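Local coordinates for protein 2-dehydropantoate 2-reductase, putative (Enterococcus faecalis, PDB 2EW2) that probably catalyses the NADPH-dependent reduction of 2-dehydropantoate (ketopantoate) to (R)-pantoate, a step on the way to pantothenate, at residues Met4-Ala9 with Leu77-Thr82; Asn45-Asp50 with Gly141-Leu146. One frame throughout, in Å; residues are numbered along the deposited sequence.

Contact 1 of 2, residues Met4-Ala9 with Leu77-Thr82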
HETATM    1  N   MSE B   4     -40.170   6.158 -27.506  1.00 33.79           N
HETATM    2  CA  MSE B   4     -39.232   6.882 -26.696  1.00 31.75           C
HETATM    3  C   MSE B   4     -38.178   7.521 -27.596  1.00 28.99           C
HETATM    4  O   MSE B   4     -37.823   6.956 -28.632  1.00 28.18           O
HETATM    5  CB  MSE B   4     -38.610   5.909 -25.716  1.00 31.69           C
HETATM    6  CG  MSE B   4     -38.019   6.529 -24.511  1.00 32.25           C
HETATM    7 SE   MSE B   4     -37.561   5.113 -23.294  0.85 35.36          SE
HETATM    8  CE  MSE B   4     -39.204   5.060 -22.200  1.00 32.68           C
ATOM      9  N   LYS B   5     -37.727   8.721 -27.229  1.00 26.38           N
ATOM     10  CA  LYS B   5     -36.570   9.336 -27.873  1.00 25.10           C
ATOM     11  C   LYS B   5     -35.328   8.877 -27.103  1.00 23.08           C
ATOM     12  O   LYS B   5     -35.186   9.172 -25.915  1.00 22.36           O
ATOM     13  CB  LYS B   5     -36.657  10.866 -27.883  1.00 24.71           C
ATOM     14  CG  LYS B   5     -37.882  11.437 -28.603  1.00 27.54           C
ATOM     15  CD  LYS B   5     -37.810  12.970 -28.686  1.00 27.12           C
ATOM     16  CE  LYS B   5     -39.099  13.538 -29.263  1.00 33.47           C
ATOM     17  NZ  LYS B   5     -40.093  13.804 -28.163  1.00 37.33           N
ATOM     18  N   ILE B   6     -34.448   8.151 -27.782  1.00 21.78           N
ATOM     19  CA  ILE B   6     -33.273   7.521 -27.134  1.00 20.95           C
ATOM     20  C   ILE B   6     -31.976   7.891 -27.830  1.00 21.26           C
ATOM     21  O   ILE B   6     -31.859   7.735 -29.052  1.00 22.31           O
ATOM     22  CB  ILE B   6     -33.408   5.968 -27.092  1.00 20.97           C
ATOM     23  CG1 ILE B   6     -34.776   5.567 -26.527  1.00 19.45           C
ATOM     24  CG2 ILE B   6     -32.224   5.308 -26.288  1.00 20.83           C
ATOM     25  CD1 ILE B   6     -35.126   4.077 -26.652  1.00 20.60           C
ATOM     26  N   ALA B   7     -31.011   8.382 -27.049  1.00 19.89           N
ATOM     27  CA  ALA B   7     -29.670   8.652 -27.529  1.00 19.78           C
ATOM     28  C   ALA B   7     -28.751   7.536 -27.025  1.00 19.48           C
ATOM     29  O   ALA B   7     -28.876   7.074 -25.876  1.00 18.52           O
ATOM     30  CB  ALA B   7     -29.185   9.988 -27.053  1.00 19.31           C
ATOM     31  N   ILE B   8     -27.891   7.059 -27.926  1.00 19.48           N
ATOM     32  CA  ILE B   8     -26.907   6.031 -27.597  1.00 19.68           C
ATOM     33  C   ILE B   8     -25.558   6.717 -27.478  1.00 19.56           C
ATOM     34  O   ILE B   8     -25.002   7.153 -28.476  1.00 19.52           O
ATOM     35  CB  ILE B   8     -26.821   4.914 -28.694  1.00 19.79           C
ATOM     36  CG1 ILE B   8     -28.199   4.336 -29.031  1.00 20.39           C
ATOM     37  CG2 ILE B   8     -25.841   3.812 -28.267  1.00 20.03           C
ATOM     38  CD1 ILE B   8     -28.846   3.531 -27.935  1.00 23.86           C
ATOM     39  N   ALA B   9     -25.039   6.821 -26.255  1.00 19.63           N
ATOM     40  CA  ALA B   9     -23.766   7.510 -26.020  1.00 20.22           C
ATOM     41  C   ALA B   9     -22.627   6.490 -26.065  1.00 20.41           C
ATOM     42  O   ALA B   9     -22.345   5.784 -25.082  1.00 20.66           O
ATOM     43  CB  ALA B   9     -23.796   8.277 -24.667  1.00 19.72           C
ATOM     44  N   LEU B  77     -34.239   9.216 -22.910  1.00 18.98           N
ATOM     45  CA  LEU B  77     -33.309   8.217 -22.359  1.00 18.92           C
ATOM     46  C   LEU B  77     -31.980   8.328 -23.050  1.00 18.90           C
ATOM     47  O   LEU B  77     -31.922   8.436 -24.271  1.00 19.10           O
ATOM     48  CB  LEU B  77     -33.839   6.783 -22.530  1.00 18.88           C
ATOM     49  CG  LEU B  77     -32.956   5.600 -22.070  1.00 18.73           C
ATOM     50  CD1 LEU B  77     -32.768   5.615 -20.544  1.00 16.61           C
ATOM     51  CD2 LEU B  77     -33.527   4.249 -22.539  1.00 18.20           C
ATOM     52  N   ILE B  78     -30.912   8.300 -22.265  1.00 18.21           N
ATOM     53  CA  ILE B  78     -29.577   8.147 -22.817  1.00 18.28           C
ATOM     54  C   ILE B  78     -29.043   6.810 -22.309  1.00 18.62           C
ATOM     55  O   ILE B  78     -29.148   6.509 -21.117  1.00 18.80           O
ATOM     56  CB  ILE B  78     -28.620   9.304 -22.416  1.00 18.63           C
ATOM     57  CG1 ILE B  78     -29.160  10.653 -22.911  1.00 18.17           C
ATOM     58  CG2 ILE B  78     -27.175   9.083 -23.012  1.00 17.28           C
ATOM     59  CD1 ILE B  78     -28.455  11.856 -22.260  1.00 17.76           C
ATOM     60  N   ILE B  79     -28.518   6.005 -23.229  1.00 18.64           N
ATOM     61  CA  ILE B  79     -27.866   4.761 -22.870  1.00 18.95           C
ATOM     62  C   ILE B  79     -26.362   4.987 -22.944  1.00 19.07           C
ATOM     63  O   ILE B  79     -25.829   5.283 -24.006  1.00 18.45           O
ATOM     64  CB  ILE B  79     -28.270   3.574 -23.777  1.00 19.10           C
ATOM     65  CG1 ILE B  79     -29.770   3.303 -23.634  1.00 19.44           C
ATOM     66  CG2 ILE B  79     -27.427   2.326 -23.386  1.00 17.72           C
ATOM     67  CD1 ILE B  79     -30.411   2.504 -24.798  1.00 18.88           C
ATOM     68  N   ALA B  80     -25.699   4.862 -21.796  1.00 19.45           N
ATOM     69  CA  ALA B  80     -24.270   5.126 -21.682  1.00 20.55           C
ATOM     70  C   ALA B  80     -23.439   3.855 -21.909  1.00 21.91           C
ATOM     71  O   ALA B  80     -23.546   2.900 -21.143  1.00 21.31           O
ATOM     72  CB  ALA B  80     -23.962   5.713 -20.310  1.00 19.94           C
ATOM     73  N   LEU B  81     -22.619   3.865 -22.963  1.00 23.95           N
ATOM     74  CA  LEU B  81     -21.676   2.788 -23.253  1.00 25.91           C
ATOM     75  C   LEU B  81     -20.238   3.271 -23.489  1.00 27.72           C
ATOM     76  O   LEU B  81     -19.338   2.455 -23.712  1.00 29.13           O
ATOM     77  CB  LEU B  81     -22.158   1.966 -24.449  1.00 26.31           C
ATOM     78  CG  LEU B  81     -23.329   1.050 -24.089  1.00 27.06           C
ATOM     79  CD1 LEU B  81     -24.300   0.922 -25.238  1.00 28.92           C
ATOM     80  CD2 LEU B  81     -22.798  -0.327 -23.633  1.00 28.36           C
ATOM     81  N   THR B  82     -20.028   4.586 -23.446  1.00 28.61           N
ATOM     82  CA  THR B  82     -18.698   5.195 -23.566  1.00 29.37           C
ATOM     83  C   THR B  82     -17.810   4.714 -22.414  1.00 30.13           C
ATOM     84  O   THR B  82     -18.239   4.737 -21.248  1.00 30.57           O
ATOM     85  CB  THR B  82     -18.837   6.733 -23.485  1.00 29.74           C
ATOM     86  OG1 THR B  82     -19.742   7.178 -24.502  1.00 30.01           O
ATOM     87  CG2 THR B  82     -17.506   7.445 -23.672  1.00 30.99           C
TER
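The carbonyl oxygen of A9 is gripped by three donors at the end of the strand pair. L81 N makes the sound bond to A9 O, 2.9 Å with 162° at the hydrogen, while T82 N and T82 OG1 (3.0 Å to A9 O) add weak ones. T82 chi1 of -57° sets OG1 beside its own backbone N, and both groups thus reach the same acceptor. Upstream, a parallel ladder runs from K5 O to A9 N; its shortest rung joins A9 N to I79 O at 2.8 Å. The 21° angle between the strand directions fits neighbouring parallel strands of a Rossmann-type sheet, where 5-9 and 77-80 lie next to each other in the interior and 5-9 leads into a glycine-rich GxGxxG turn, which as in other Rossmann folds probably binds the NADPH. On the face carrying I6, I8, L77 and I79, I79 CD1 touches two methyls, I6 CG2 and I8 CD1, each at 3.7 Å; the I8 and I79 side chains run alongside, whereas I6 crosses I79. Helix 13-24 covers this face through L18 and L22. On the reverse face A9 CB sits 3.8 Å from I78 CG2, and F91 and I94 of helix 84-94 pack against I78.

Contact 2 of 2, residues Asn45-Asp50 with Gly141-Leu146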
ATOM      1  N   ASN B  45     -24.109   5.258 -45.739  1.00 33.28           N
ATOM      2  CA  ASN B  45     -24.817   4.006 -46.007  1.00 33.11           C
ATOM      3  C   ASN B  45     -25.783   3.528 -44.930  1.00 32.83           C
ATOM      4  O   ASN B  45     -26.330   2.434 -45.041  1.00 32.76           O
ATOM      5  CB  ASN B  45     -23.796   2.887 -46.242  1.00 34.04           C
ATOM      6  CG  ASN B  45     -22.811   3.208 -47.346  1.00 36.27           C
ATOM      7  OD1 ASN B  45     -23.197   3.546 -48.469  1.00 38.86           O
ATOM      8  ND2 ASN B  45     -21.520   3.105 -47.031  1.00 38.29           N
ATOM      9  N   GLY B  46     -25.990   4.325 -43.885  1.00 32.10           N
ATOM     10  CA  GLY B  46     -26.760   3.860 -42.730  1.00 31.22           C
ATOM     11  C   GLY B  46     -25.876   2.927 -41.913  1.00 30.56           C
ATOM     12  O   GLY B  46     -24.757   2.602 -42.331  1.00 30.49           O
ATOM     13  N   LEU B  47     -26.369   2.512 -40.750  1.00 29.57           N
ATOM     14  CA  LEU B  47     -25.686   1.522 -39.924  1.00 28.52           C
ATOM     15  C   LEU B  47     -26.057   0.141 -40.427  1.00 28.58           C
ATOM     16  O   LEU B  47     -27.233  -0.213 -40.456  1.00 28.33           O
ATOM     17  CB  LEU B  47     -26.075   1.685 -38.449  1.00 28.00           C
ATOM     18  CG  LEU B  47     -25.634   0.628 -37.421  1.00 28.37           C
ATOM     19  CD1 LEU B  47     -24.104   0.451 -37.388  1.00 26.19           C
ATOM     20  CD2 LEU B  47     -26.179   0.974 -36.038  1.00 27.30           C
ATOM     21  N   ILE B  48     -25.046  -0.638 -40.803  1.00 28.79           N
ATOM     22  CA  ILE B  48     -25.256  -1.934 -41.427  1.00 29.50           C
ATOM     23  C   ILE B  48     -24.899  -3.035 -40.453  1.00 30.15           C
ATOM     24  O   ILE B  48     -23.780  -3.065 -39.916  1.00 29.58           O
ATOM     25  CB  ILE B  48     -24.422  -2.084 -42.734  1.00 29.89           C
ATOM     26  CG1 ILE B  48     -24.853  -1.024 -43.751  1.00 30.26           C
ATOM     27  CG2 ILE B  48     -24.574  -3.507 -43.337  1.00 29.19           C
ATOM     28  CD1 ILE B  48     -23.929  -0.914 -44.939  1.00 30.77           C
ATOM     29  N   ALA B  49     -25.861  -3.930 -40.228  1.00 30.56           N
ATOM     30  CA  ALA B  49     -25.663  -5.085 -39.376  1.00 31.29           C
ATOM     31  C   ALA B  49     -25.818  -6.391 -40.145  1.00 32.11           C
ATOM     32  O   ALA B  49     -26.733  -6.546 -40.959  1.00 32.41           O
ATOM     33  CB  ALA B  49     -26.624  -5.061 -38.220  1.00 31.02           C
ATOM     34  N   ASP B  50     -24.893  -7.311 -39.895  1.00 32.26           N
ATOM     35  CA  ASP B  50     -25.099  -8.704 -40.216  1.00 32.90           C
ATOM     36  C   ASP B  50     -25.752  -9.299 -38.981  1.00 32.88           C
ATOM     37  O   ASP B  50     -25.080  -9.693 -38.030  1.00 32.58           O
ATOM     38  CB  ASP B  50     -23.775  -9.395 -40.554  1.00 33.07           C
ATOM     39  CG  ASP B  50     -23.928 -10.890 -40.761  1.00 35.02           C
ATOM     40  OD1 ASP B  50     -25.074 -11.410 -40.716  1.00 37.25           O
ATOM     41  OD2 ASP B  50     -22.892 -11.551 -40.957  1.00 37.67           O
ATOM     42  N   GLY B 141     -19.129   1.606 -39.355  1.00 27.15           N
ATOM     43  CA  GLY B 141     -20.525   1.507 -39.764  1.00 26.67           C
ATOM     44  C   GLY B 141     -21.047   0.108 -40.038  1.00 26.90           C
ATOM     45  O   GLY B 141     -22.127  -0.046 -40.615  1.00 26.19           O
ATOM     46  N   ARG B 142     -20.286  -0.914 -39.636  1.00 26.63           N
ATOM     47  CA  ARG B 142     -20.628  -2.300 -39.948  1.00 27.34           C
ATOM     48  C   ARG B 142     -20.394  -3.207 -38.744  1.00 26.33           C
ATOM     49  O   ARG B 142     -19.258  -3.348 -38.255  1.00 25.52           O
ATOM     50  CB  ARG B 142     -19.847  -2.811 -41.167  1.00 27.77           C
ATOM     51  CG  ARG B 142     -20.109  -2.028 -42.454  1.00 29.53           C
ATOM     52  CD  ARG B 142     -19.294  -2.583 -43.618  1.00 31.13           C
ATOM     53  NE  ARG B 142     -19.891  -3.804 -44.155  1.00 38.78           N
ATOM     54  CZ  ARG B 142     -20.862  -3.829 -45.068  1.00 41.16           C
ATOM     55  NH1 ARG B 142     -21.348  -2.698 -45.568  1.00 43.74           N
ATOM     56  NH2 ARG B 142     -21.344  -4.984 -45.490  1.00 42.78           N
ATOM     57  N   VAL B 143     -21.480  -3.807 -38.275  1.00 25.10           N
ATOM     58  CA  VAL B 143     -21.452  -4.659 -37.092  1.00 25.43           C
ATOM     59  C   VAL B 143     -22.001  -6.054 -37.376  1.00 25.42           C
ATOM     60  O   VAL B 143     -22.775  -6.254 -38.323  1.00 25.75           O
ATOM     61  CB  VAL B 143     -22.183  -4.016 -35.860  1.00 25.19           C
ATOM     62  CG1 VAL B 143     -21.553  -2.663 -35.509  1.00 26.25           C
ATOM     63  CG2 VAL B 143     -23.697  -3.876 -36.090  1.00 25.39           C
ATOM     64  N   LYS B 144     -21.582  -7.008 -36.554  1.00 25.12           N
ATOM     65  CA  LYS B 144     -22.031  -8.378 -36.668  1.00 25.78           C
ATOM     66  C   LYS B 144     -22.656  -8.796 -35.355  1.00 25.81           C
ATOM     67  O   LYS B 144     -22.034  -8.697 -34.280  1.00 26.21           O
ATOM     68  CB  LYS B 144     -20.873  -9.317 -37.046  1.00 26.01           C
ATOM     69  CG  LYS B 144     -21.319 -10.754 -37.331  1.00 26.76           C
ATOM     70  CD  LYS B 144     -20.149 -11.636 -37.732  1.00 27.22           C
ATOM     71  CE  LYS B 144     -20.631 -12.857 -38.523  1.00 30.26           C
ATOM     72  NZ  LYS B 144     -19.471 -13.590 -39.114  1.00 33.41           N
ATOM     73  N   LEU B 145     -23.887  -9.271 -35.454  1.00 25.96           N
ATOM     74  CA  LEU B 145     -24.706  -9.548 -34.293  1.00 26.75           C
ATOM     75  C   LEU B 145     -25.147 -10.991 -34.363  1.00 27.23           C
ATOM     76  O   LEU B 145     -25.832 -11.382 -35.308  1.00 27.74           O
ATOM     77  CB  LEU B 145     -25.933  -8.615 -34.276  1.00 26.49           C
ATOM     78  CG  LEU B 145     -25.707  -7.090 -34.321  1.00 26.61           C
ATOM     79  CD1 LEU B 145     -27.017  -6.340 -34.197  1.00 25.13           C
ATOM     80  CD2 LEU B 145     -24.729  -6.639 -33.217  1.00 23.63           C
ATOM     81  N   LEU B 146     -24.740 -11.778 -33.368  1.00 27.51           N
ATOM     82  CA  LEU B 146     -25.095 -13.192 -33.292  1.00 27.97           C
ATOM     83  C   LEU B 146     -25.547 -13.491 -31.882  1.00 28.25           C
ATOM     84  O   LEU B 146     -25.250 -12.728 -30.958  1.00 28.03           O
ATOM     85  CB  LEU B 146     -23.871 -14.067 -33.592  1.00 28.52           C
ATOM     86  CG  LEU B 146     -23.255 -13.941 -34.979  1.00 29.14           C
ATOM     87  CD1 LEU B 146     -21.997 -14.813 -35.079  1.00 30.79           C
ATOM     88  CD2 LEU B 146     -24.298 -14.342 -36.036  1.00 32.60           C
TER
HETATM   89  O   HOH W   1     -22.148   1.836 -42.615  1.00 30.72           O
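Two side chains with their CG1 and CG beside the backbone N, I48 and R142 (chi1 near -60° in both), run alongside each other on one face of the strand pair, and the bend of R142 at chi3 (78°) turns its guanidinium so that one face looks toward I48 CG2. That methyl, I48 CG2, lies 3.8 Å above the R142 guanidinium plane, displaced from the centre of the group toward its periphery, and I48 CD1 comes to 3.2 Å from R142 NH1, a tight approach. On the same face D50 and K144 both turn CG anti to the backbone N and lie side by side. The extended K144 chain brings K144 CE to 3.6 Å from D50 OD2, yet K144 NZ stays 4.4 Å from D50 OD2, too far for a salt bridge. The opposite face is apolar: A49 CB meets V143 CG2 at 3.8 Å and L145 CD1 farther off, and I20 of helix 13-24 touches A49.

Between the faces the backbones form a parallel ladder, with I48 N bonded to G141 O, V143 N to I48 O, D50 N to V143 O (2.8 Å) and L145 N to D50 O. The last is nearly straight at the hydrogen, 176°, though its donor is tilted from the carbonyl plane. A water donates to both G46 O and G141 O, bridging the two chains where the ladder begins. Strands 47-51 and 142-145 form the middle of a small four-stranded mixed sheet, flanked by 54-58 and 136-139.

E55 of strand 54-58 touches I48 and R142; E138 of strand 136-139 touches D50 and K144. On the face of I48, R142, D50 and K144, K144 probably offsets the charge of the neighbouring acids D50 and E138, and E55 may do likewise for R142, while the direct hold between the segments rests on backbone bonds and aliphatic contact.

Contacts 1 and 2 join parallel strands in two different sheets: 5-9 with 77-80 in the interior of the large eight-stranded sheet, and 47-51 with 142-145 in the middle of the four-stranded one. Their centres are 18 Å apart and their nearest atoms about 8 Å apart, without touching. Helix 13-24 packs against both pairs, offering L18 and L22 to contact 1 and I20 to contact 2, and so lies between the sheets. Along the chain the order is 4-9, 45-50, 77-82, 141-146, so the segments alternate. The alternation shows that both sheets are built from one continuous stretch of chain; both belong to the N-terminal Rossmann-type region, consistent with NADP binding.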